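Local atomic coordinates of putative molybdenum cofactor biosynthesis protein (Corynebacterium diphtheriae, PDB entry 2G2C), a protein that is of unknown function but probably binds molybdopterin and takes part in making the molybdenum cofactor. Residues Leu29-Met34 with Tyr43-Glu48; Ile73-Gly78 with Asn85-Ala90; Leu135-Pro140 with Thr147-Val152. All coordinates share one frame; numbering follows the deposited sequence. Where two conformers were deposited one is given.

All three contacts tie helices to one mixed sheet. Contact 1 is a surface contact at the outermost strand 42-51. Contacts 2 and 3 are buried, and their strands 72-76 and 135-139 are neighbours in the sheet. Thr75 of contact 2 bonds to this neighbour through its backbone and through its side chain to Asn138. Contacts 1 and 3 meet where Trp150 packs on Met34 and Tyr43. The chemistry differs with place. Contact 1 is an aromatic and selenium contact with a water bridging the two backbones. Contact 2 rests on direct hydrogen bonds to glycine carbonyls. Contact 3 is small, and one threonine serves both its apolar and its water-mediated side.

Contact 1 (Leu29-Met34 with Tyr43-Glu48); sequences LLQRLM and YELISE
Met34 lays its CG over one face of the Tyr43 ring. The pair joins helix 26-34 to strand 42-51. The helix lies in the connection between strand 5-13 and its parallel neighbour 42-51, a beta-alpha-beta crossover of an alpha/beta fold. Met34 is present as selenomethionine. Its side chain crosses that of Tyr43 at about a right angle. Met34 CG is 4.3 Å from the centroid of the Tyr43 ring and 24° off the ring normal, which makes a CH-pi contact. The approach is offset toward the rim of the ring. There Met34 CB lies 3.7 Å from Tyr43 CD2. The selenium comes in more obliquely, with Met34 SE 5.2 Å from the Tyr43 centroid. This is a Met-aromatic contact with selenium in place of sulfur. The ring of Tyr43 stands perpendicular to its own CA-CB-CG plane (chi2 -90°), and this turns a face to the methionine. Trp150 of helix 143-153 also meets this ring. Met34 itself packs further on Phe72 and Ile74 of strand 72-76.

Leu45 starts toward the helix as well, but its contact is slight. Its CD2 lies 3.7 Å from Gln31 OE1, and the two side chains again cross at about a right angle. Gln31 reaches this far because its chain is extended beyond CG. Leu45 also packs on Ile10 of strand 5-13.

The backbones are joined through one water. It donates to Met34 O at 2.8 Å and accepts from Tyr43 N at 3.0 Å.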
loop_
_atom_site.group_PDB
_atom_site.type_symbol
_atom_site.label_atom_id
_atom_site.label_comp_id
_atom_site.label_asym_id
_atom_site.label_seq_id
_atom_site.Cartn_x
_atom_site.Cartn_y
_atom_site.Cartn_z
ATOM N N LEU A 29 12.337 5.589 1.241
ATOM C CA LEU A 29 12.522 4.595 0.186
ATOM C C LEU A 29 11.374 4.676 -0.847
ATOM O O LEU A 29 11.611 4.803 -2.062
ATOM C CB LEU A 29 12.707 3.171 0.733
ATOM C CG LEU A 29 12.669 2.045 -0.307
ATOM C CD1 LEU A 29 13.748 2.216 -1.382
ATOM C CD2 LEU A 29 12.807 0.741 0.403
ATOM N N LEU A 30 10.137 4.609 -0.353
ATOM C CA LEU A 30 8.966 4.760 -1.278
ATOM C C LEU A 30 8.993 6.058 -2.085
ATOM O O LEU A 30 8.657 6.048 -3.282
ATOM C CB LEU A 30 7.639 4.636 -0.522
ATOM C CG LEU A 30 7.375 3.183 -0.085
ATOM C CD1 LEU A 30 6.398 3.130 1.093
ATOM C CD2 LEU A 30 6.891 2.302 -1.284
ATOM N N GLN A 31 9.384 7.171 -1.443
ATOM C CA GLN A 31 9.512 8.435 -2.173
ATOM C C GLN A 31 10.540 8.325 -3.308
ATOM O O GLN A 31 10.303 8.855 -4.389
ATOM C CB GLN A 31 9.871 9.570 -1.227
ATOM C CG GLN A 31 8.710 9.941 -0.305
ATOM C CD GLN A 31 9.057 10.954 0.764
ATOM O OE1 GLN A 31 8.392 11.987 0.877
ATOM N NE2 GLN A 31 10.105 10.675 1.548
ATOM N N ARG A 32 11.665 7.625 -3.071
ATOM C CA ARG A 32 12.649 7.418 -4.142
ATOM C C ARG A 32 12.101 6.544 -5.286
ATOM O O ARG A 32 12.333 6.816 -6.485
ATOM C CB ARG A 32 13.954 6.801 -3.571
ATOM C CG ARG A 32 14.714 7.733 -2.650
ATOM C CD ARG A 32 15.923 7.099 -1.993
ATOM N NE ARG A 32 16.707 8.190 -1.409
ATOM C CZ ARG A 32 16.946 8.384 -0.118
ATOM N NH1 ARG A 32 16.580 7.481 0.794
ATOM N NH2 ARG A 32 17.635 9.472 0.259
ATOM N N LEU A 33 11.379 5.495 -4.906
ATOM C CA LEU A 33 10.811 4.589 -5.905
ATOM C C LEU A 33 9.749 5.296 -6.742
ATOM O O LEU A 33 9.605 5.010 -7.948
ATOM C CB LEU A 33 10.256 3.307 -5.254
ATOM C CG LEU A 33 11.319 2.527 -4.474
ATOM C CD1 LEU A 33 10.689 1.473 -3.600
ATOM C CD2 LEU A 33 12.357 1.881 -5.425
HETATM N N MSE A 34 9.031 6.223 -6.105
HETATM C CA MSE A 34 7.986 6.989 -6.808
HETATM C C MSE A 34 8.523 8.054 -7.737
HETATM O O MSE A 34 7.873 8.398 -8.729
HETATM C CB MSE A 34 7.029 7.646 -5.815
HETATM C CG MSE A 34 6.177 6.681 -5.077
HETATM SE SE MSE A 34 5.225 7.618 -3.646
HETATM C CE MSE A 34 3.906 6.226 -3.310
ATOM N N TYR A 43 3.578 10.504 -9.335
ATOM C CA TYR A 43 2.901 10.319 -8.058
ATOM C C TYR A 43 2.922 11.618 -7.290
ATOM O O TYR A 43 3.990 12.233 -7.126
ATOM C CB TYR A 43 3.583 9.232 -7.213
ATOM C CG TYR A 43 3.573 7.885 -7.841
ATOM C CD1 TYR A 43 2.510 6.991 -7.618
ATOM C CD2 TYR A 43 4.605 7.487 -8.663
ATOM C CE1 TYR A 43 2.493 5.737 -8.226
ATOM C CE2 TYR A 43 4.600 6.244 -9.266
ATOM C CZ TYR A 43 3.545 5.370 -9.030
ATOM O OH TYR A 43 3.512 4.133 -9.613
ATOM N N GLU A 44 1.758 12.038 -6.817
ATOM C CA GLU A 44 1.639 13.197 -5.952
ATOM C C GLU A 44 1.311 12.722 -4.539
ATOM O O GLU A 44 0.151 12.329 -4.249
ATOM C CB GLU A 44 0.522 14.135 -6.460
ATOM C CG GLU A 44 0.431 15.403 -5.628
ATOM C CD GLU A 44 -0.810 16.237 -5.899
ATOM O OE1 GLU A 44 -1.428 16.076 -6.971
ATOM O OE2 GLU A 44 -1.155 17.062 -5.029
ATOM N N LEU A 45 2.315 12.724 -3.670
ATOM C CA LEU A 45 2.108 12.254 -2.294
ATOM C C LEU A 45 1.291 13.251 -1.474
ATOM O O LEU A 45 1.813 14.309 -1.077
ATOM C CB LEU A 45 3.442 11.974 -1.602
ATOM C CG LEU A 45 3.365 11.296 -0.234
ATOM C CD1 LEU A 45 2.849 9.872 -0.370
ATOM C CD2 LEU A 45 4.752 11.289 0.340
ATOM N N ILE A 46 0.024 12.938 -1.232
ATOM C CA ILE A 46 -0.841 13.865 -0.500
ATOM C C ILE A 46 -0.852 13.642 0.997
ATOM O O ILE A 46 -1.273 14.517 1.757
ATOM C CB ILE A 46 -2.259 13.883 -1.088
ATOM C CG1 ILE A 46 -3.009 12.588 -0.739
ATOM C CG2 ILE A 46 -2.164 14.185 -2.611
ATOM C CD1 ILE A 46 -4.537 12.648 -1.020
ATOM N N SER A 47 -0.359 12.478 1.421
ATOM C CA SER A 47 -0.400 12.073 2.820
ATOM C C SER A 47 0.681 11.032 3.091
ATOM O O SER A 47 0.849 10.137 2.269
ATOM C CB SER A 47 -1.777 11.463 3.117
ATOM O OG SER A 47 -1.861 10.982 4.443
ATOM N N GLU A 48 1.364 11.146 4.224
ATOM C CA GLU A 48 2.140 10.012 4.749
ATOM C C GLU A 48 1.955 9.978 6.240
ATOM O O GLU A 48 1.941 11.025 6.906
ATOM C CB GLU A 48 3.619 10.070 4.379
ATOM C CG GLU A 48 4.336 11.308 4.883
ATOM C CD GLU A 48 4.842 11.219 6.331
ATOM O OE1 GLU A 48 5.243 12.284 6.854
ATOM O OE2 GLU A 48 4.847 10.127 6.957
HETATM O O HOH W 1 6.587 10.787 -9.380
#

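Contact 2 (Ile73-Gly78 with Asn85-Ala90); sequences IITAGG and NQTPEA
The backbones run closest at Asn85 and Gly78, whose CA atoms are 4.3 Å apart; Asn85 CB lies 3.5 Å from Gly78 O. Gln86 takes the N-cap position of helix 87-92. Its CB points away from the glycines, and its carbonyl O accepts the N-H of Ala90 in the first turn.

Thr87 does most of the work, with three different groups in use. Its hydroxyl donates to a carbonyl, with Thr87 OG1 2.9 Å from Gly77 O. The donor comes in at a C=O...O angle of 130° and is tilted 20° from the carbonyl plane. Its backbone N-H goes to the next carbonyl, with Thr87 N 3.0 Å from Gly78 O. That bond is moderately bent, at 151° on the hydrogen. The third group is the methyl. Thr87 CG2 stands anti to its backbone N and meets Thr75 OG1 tip to tip at 3.4 Å. The Thr75 hydroxyl has its polar partner elsewhere, in Asn138 ND2 of the neighbouring strand. Gly78 has a positive phi and no side chain, which lets Thr87 OG1 come close beside it.

Pro88 follows, and its CD lies 3.4 Å from Gly78 O. That oxygen is thus hemmed in by Asn85, Thr87 and Pro88. Glu89 forms a salt bridge with Arg121.

A sodium ion is bound close to Gly77. A glycine-rich turn after a central strand, held to a Thr-Pro-Glu-Ala helix start, is characteristic of the MogA-like molybdopterin-binding fold, and it probably helps shape the cofactor pocket.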
loop_
_atom_site.group_PDB
_atom_site.type_symbol
_atom_site.label_atom_id
_atom_site.label_comp_id
_atom_site.label_asym_id
_atom_site.label_seq_id
_atom_site.Cartn_x
_atom_site.Cartn_y
_atom_site.Cartn_z
ATOM N N ILE A 73 -2.714 3.897 -2.650
ATOM C CA ILE A 73 -2.360 3.829 -1.250
ATOM C C ILE A 73 -1.445 2.659 -1.087
ATOM O O ILE A 73 -1.802 1.540 -1.493
ATOM C CB ILE A 73 -3.632 3.613 -0.378
ATOM C CG1 ILE A 73 -4.578 4.811 -0.545
ATOM C CG2 ILE A 73 -3.230 3.397 1.084
ATOM C CD1 ILE A 73 -5.940 4.682 0.179
ATOM N N ILE A 74 -0.261 2.905 -0.524
ATOM C CA ILE A 74 0.669 1.791 -0.273
ATOM C C ILE A 74 0.942 1.742 1.238
ATOM O O ILE A 74 1.245 2.764 1.843
ATOM C CB ILE A 74 1.944 1.890 -1.129
ATOM C CG1 ILE A 74 2.823 0.626 -0.898
ATOM C CG2 ILE A 74 2.686 3.173 -0.851
ATOM C CD1 ILE A 74 3.723 0.260 -2.090
ATOM N N THR A 75 0.777 0.555 1.825
ATOM C CA THR A 75 1.069 0.347 3.243
ATOM C C THR A 75 2.389 -0.434 3.331
ATOM O O THR A 75 2.759 -1.182 2.406
ATOM C CB THR A 75 -0.040 -0.459 3.962
ATOM O OG1 THR A 75 -0.140 -1.793 3.423
ATOM C CG2 THR A 75 -1.409 0.246 3.790
ATOM N N ALA A 76 3.075 -0.285 4.461
ATOM C CA ALA A 76 4.301 -1.057 4.695
ATOM C C ALA A 76 4.207 -1.582 6.090
ATOM O O ALA A 76 4.202 -0.776 7.025
ATOM C CB ALA A 76 5.550 -0.136 4.520
ATOM N N GLY A 77 4.156 -2.912 6.243
ATOM C CA GLY A 77 4.113 -3.502 7.552
ATOM C C GLY A 77 2.769 -4.076 7.958
ATOM O O GLY A 77 1.728 -3.809 7.341
ATOM N N GLY A 78 2.822 -4.862 9.027
ATOM C CA GLY A 78 1.606 -5.450 9.608
ATOM C C GLY A 78 1.015 -6.612 8.832
ATOM O O GLY A 78 -0.167 -6.922 8.976
ATOM N N ASN A 85 -0.986 -8.048 13.677
ATOM C CA ASN A 85 -0.683 -7.885 12.252
ATOM C C ASN A 85 -1.968 -8.042 11.451
ATOM O O ASN A 85 -2.337 -9.154 11.030
ATOM C CB ASN A 85 0.304 -8.959 11.771
ATOM C CG ASN A 85 1.661 -8.821 12.358
ATOM O OD1 ASN A 85 2.090 -7.741 12.770
ATOM N ND2 ASN A 85 2.366 -9.920 12.366
ATOM N N GLN A 86 -2.666 -6.925 11.261
ATOM C CA GLN A 86 -4.011 -6.952 10.666
ATOM C C GLN A 86 -4.082 -6.046 9.413
ATOM O O GLN A 86 -5.174 -5.680 8.964
ATOM C CB GLN A 86 -5.039 -6.508 11.700
ATOM C CG GLN A 86 -5.222 -7.429 12.885
ATOM C CD GLN A 86 -5.859 -8.755 12.527
ATOM O OE1 GLN A 86 -5.416 -9.840 13.002
ATOM N NE2 GLN A 86 -6.850 -8.701 11.641
ATOM N N THR A 87 -2.925 -5.710 8.833
ATOM C CA THR A 87 -2.992 -4.868 7.638
ATOM C C THR A 87 -3.794 -5.514 6.498
ATOM O O THR A 87 -4.631 -4.853 5.911
ATOM C CB THR A 87 -1.608 -4.448 7.171
ATOM O OG1 THR A 87 -0.984 -3.772 8.269
ATOM C CG2 THR A 87 -1.679 -3.575 5.919
ATOM N N PRO A 88 -3.541 -6.796 6.192
ATOM C CA PRO A 88 -4.291 -7.422 5.080
ATOM C C PRO A 88 -5.811 -7.432 5.381
ATOM O O PRO A 88 -6.619 -7.190 4.467
ATOM C CB PRO A 88 -3.703 -8.844 4.996
ATOM C CG PRO A 88 -2.319 -8.655 5.618
ATOM C CD PRO A 88 -2.592 -7.757 6.794
ATOM N N GLU A 89 -6.190 -7.755 6.622
ATOM C CA GLU A 89 -7.612 -7.821 6.995
ATOM C C GLU A 89 -8.248 -6.415 6.874
ATOM O O GLU A 89 -9.340 -6.237 6.305
ATOM C CB GLU A 89 -7.802 -8.356 8.429
ATOM C CG GLU A 89 -7.430 -9.854 8.609
ATOM C CD GLU A 89 -5.905 -10.167 8.755
ATOM O OE1 GLU A 89 -5.019 -9.299 8.525
ATOM O OE2 GLU A 89 -5.613 -11.325 9.133
ATOM N N ALA A 90 -7.550 -5.421 7.422
ATOM C CA ALA A 90 -8.048 -4.048 7.340
ATOM C C ALA A 90 -8.204 -3.638 5.856
ATOM O O ALA A 90 -9.203 -3.035 5.431
ATOM C CB ALA A 90 -7.092 -3.070 8.100
#

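Contact 3 (Leu135-Pro140 with Thr147-Val152)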
loop_
_atom_site.group_PDB
_atom_site.type_symbol
_atom_site.label_atom_id
_atom_site.label_comp_id
_atom_site.label_asym_id
_atom_site.label_seq_id
_atom_site.Cartn_x
_atom_site.Cartn_y
_atom_site.Cartn_z
ATOM N N LEU A 135 -6.266 2.115 -5.988
ATOM C CA LEU A 135 -5.478 0.892 -5.887
ATOM C C LEU A 135 -4.771 0.879 -4.532
ATOM O O LEU A 135 -4.133 1.871 -4.181
ATOM C CB LEU A 135 -4.414 0.912 -6.967
ATOM C CG LEU A 135 -3.370 -0.204 -6.935
ATOM C CD1 LEU A 135 -4.006 -1.592 -7.238
ATOM C CD2 LEU A 135 -2.270 0.140 -7.953
ATOM N N ILE A 136 -4.905 -0.196 -3.759
ATOM C CA ILE A 136 -4.248 -0.311 -2.467
ATOM C C ILE A 136 -3.295 -1.489 -2.567
ATOM O O ILE A 136 -3.678 -2.568 -3.090
ATOM C CB ILE A 136 -5.273 -0.537 -1.339
ATOM C CG1 ILE A 136 -6.348 0.556 -1.357
ATOM C CG2 ILE A 136 -4.570 -0.572 0.036
ATOM C CD1 ILE A 136 -7.371 0.386 -0.291
ATOM N N VAL A 137 -2.062 -1.288 -2.076
ATOM C CA VAL A 137 -1.008 -2.318 -2.133
ATOM C C VAL A 137 -0.422 -2.435 -0.742
ATOM O O VAL A 137 -0.005 -1.425 -0.158
ATOM C CB VAL A 137 0.129 -1.870 -3.105
ATOM C CG1 VAL A 137 1.375 -2.766 -2.993
ATOM C CG2 VAL A 137 -0.370 -1.836 -4.536
ATOM N N ASN A 138 -0.400 -3.665 -0.212
ATOM C CA ASN A 138 0.267 -3.949 1.079
ATOM C C ASN A 138 1.680 -4.451 0.830
ATOM O O ASN A 138 1.853 -5.540 0.252
ATOM C CB ASN A 138 -0.437 -5.087 1.835
ATOM C CG ASN A 138 -1.870 -4.787 2.227
ATOM O OD1 ASN A 138 -2.624 -5.733 2.409
ATOM N ND2 ASN A 138 -2.228 -3.516 2.432
ATOM N N ALA A 139 2.687 -3.679 1.255
ATOM C CA ALA A 139 4.072 -4.171 1.232
ATOM C C ALA A 139 4.533 -4.631 2.609
ATOM O O ALA A 139 3.974 -4.237 3.623
ATOM C CB ALA A 139 5.008 -3.072 0.730
ATOM N N PRO A 140 5.558 -5.491 2.656
ATOM C CA PRO A 140 6.163 -5.837 3.950
ATOM C C PRO A 140 6.862 -4.636 4.594
ATOM O O PRO A 140 6.986 -3.582 3.952
ATOM C CB PRO A 140 7.203 -6.920 3.595
ATOM C CG PRO A 140 6.780 -7.416 2.198
ATOM C CD PRO A 140 6.176 -6.200 1.517
ATOM N N THR A 147 10.971 -3.126 -2.096
ATOM C CA THR A 147 11.511 -3.003 -3.465
ATOM C C THR A 147 11.009 -4.114 -4.394
ATOM O O THR A 147 10.800 -3.887 -5.597
ATOM C CB THR A 147 13.060 -2.946 -3.491
ATOM O OG1 THR A 147 13.607 -4.179 -3.031
ATOM C CG2 THR A 147 13.553 -1.788 -2.618
ATOM N N ASP A 148 10.808 -5.311 -3.851
ATOM C CA ASP A 148 10.235 -6.420 -4.622
ATOM C C ASP A 148 8.756 -6.154 -4.969
ATOM O O ASP A 148 8.302 -6.425 -6.097
ATOM C CB ASP A 148 10.376 -7.736 -3.872
ATOM C CG ASP A 148 11.788 -8.304 -3.937
ATOM O OD1 ASP A 148 12.590 -7.923 -4.827
ATOM O OD2 ASP A 148 12.099 -9.136 -3.059
ATOM N N THR A 149 8.016 -5.609 -4.011
ATOM C CA THR A 149 6.620 -5.265 -4.299
ATOM C C THR A 149 6.574 -4.216 -5.397
ATOM O O THR A 149 5.819 -4.335 -6.365
ATOM C CB THR A 149 5.926 -4.744 -3.017
ATOM O OG1 THR A 149 5.795 -5.853 -2.117
ATOM C CG2 THR A 149 4.583 -4.129 -3.331
ATOM N N TRP A 150 7.412 -3.182 -5.249
ATOM C CA TRP A 150 7.445 -2.088 -6.200
ATOM C C TRP A 150 7.821 -2.572 -7.602
ATOM O O TRP A 150 7.269 -2.113 -8.604
ATOM C CB TRP A 150 8.437 -1.007 -5.730
ATOM C CG TRP A 150 8.254 0.199 -6.526
ATOM C CD1 TRP A 150 9.018 0.612 -7.602
ATOM C CD2 TRP A 150 7.223 1.177 -6.363
ATOM N NE1 TRP A 150 8.537 1.788 -8.072
ATOM C CE2 TRP A 150 7.434 2.161 -7.347
ATOM C CE3 TRP A 150 6.141 1.313 -5.476
ATOM C CZ2 TRP A 150 6.599 3.282 -7.484
ATOM C CZ3 TRP A 150 5.309 2.440 -5.588
ATOM C CH2 TRP A 150 5.546 3.403 -6.595
ATOM N N ALA A 151 8.778 -3.500 -7.686
ATOM C CA ALA A 151 9.204 -4.017 -8.989
ATOM C C ALA A 151 8.074 -4.625 -9.776
ATOM O O ALA A 151 8.071 -4.594 -11.011
ATOM C CB ALA A 151 10.328 -5.051 -8.811
ATOM N N VAL A 152 7.126 -5.230 -9.067
ATOM C CA VAL A 152 5.969 -5.820 -9.753
ATOM C C VAL A 152 4.875 -4.793 -10.041
ATOM O O VAL A 152 4.267 -4.781 -11.127
ATOM C CB VAL A 152 5.411 -6.994 -8.952
ATOM C CG1 VAL A 152 4.038 -7.451 -9.529
ATOM C CG2 VAL A 152 6.452 -8.150 -8.913
HETATM O O HOH W 2 3.290 -7.205 -1.328
#
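Val137 and Thr149 touch methyl to methyl, and this is the closest apolar approach between the two segments. Val137 CG1 is 3.5 Å from Thr149 CG2, and the two side chains reach toward each other tip to tip. Val137 has CG1 anti to its backbone N (chi1 169°), which sends this branch to the threonine. Thr149 CG2 likewise stands anti to its own backbone N, which leaves OG1 on a separate branch.

Two looser contacts involve the hydroxyl side of Thr149. Pro140 CD lies 3.7 Å from Thr149 OG1. Ala139 CB points toward the helix and lies 4.1 Å from the same oxygen. The proline ring lies at an oblique angle to the threonine.

The elements joined are strand 135-139 and helix 143-153, which follow each other in the chain as a beta-alpha unit of the alpha/beta fold. The short loop between them begins at Pro140, and a sodium ion is bound near that residue.

Polar links across the segments run through one water. It donates to Asn138 O at 2.7 Å and is hydrogen-bonded to Thr149 OG1 at 3.0 Å. Thr149 OG1 is also hydrogen-bonded to Gly145 O, one turn back in its own helix. The buried hydroxyl therefore has two partners. The Asn138 side chain starts away from the helix, and its ND2 is hydrogen-bonded to Thr91 OG1, its OD1 to Ile123 N.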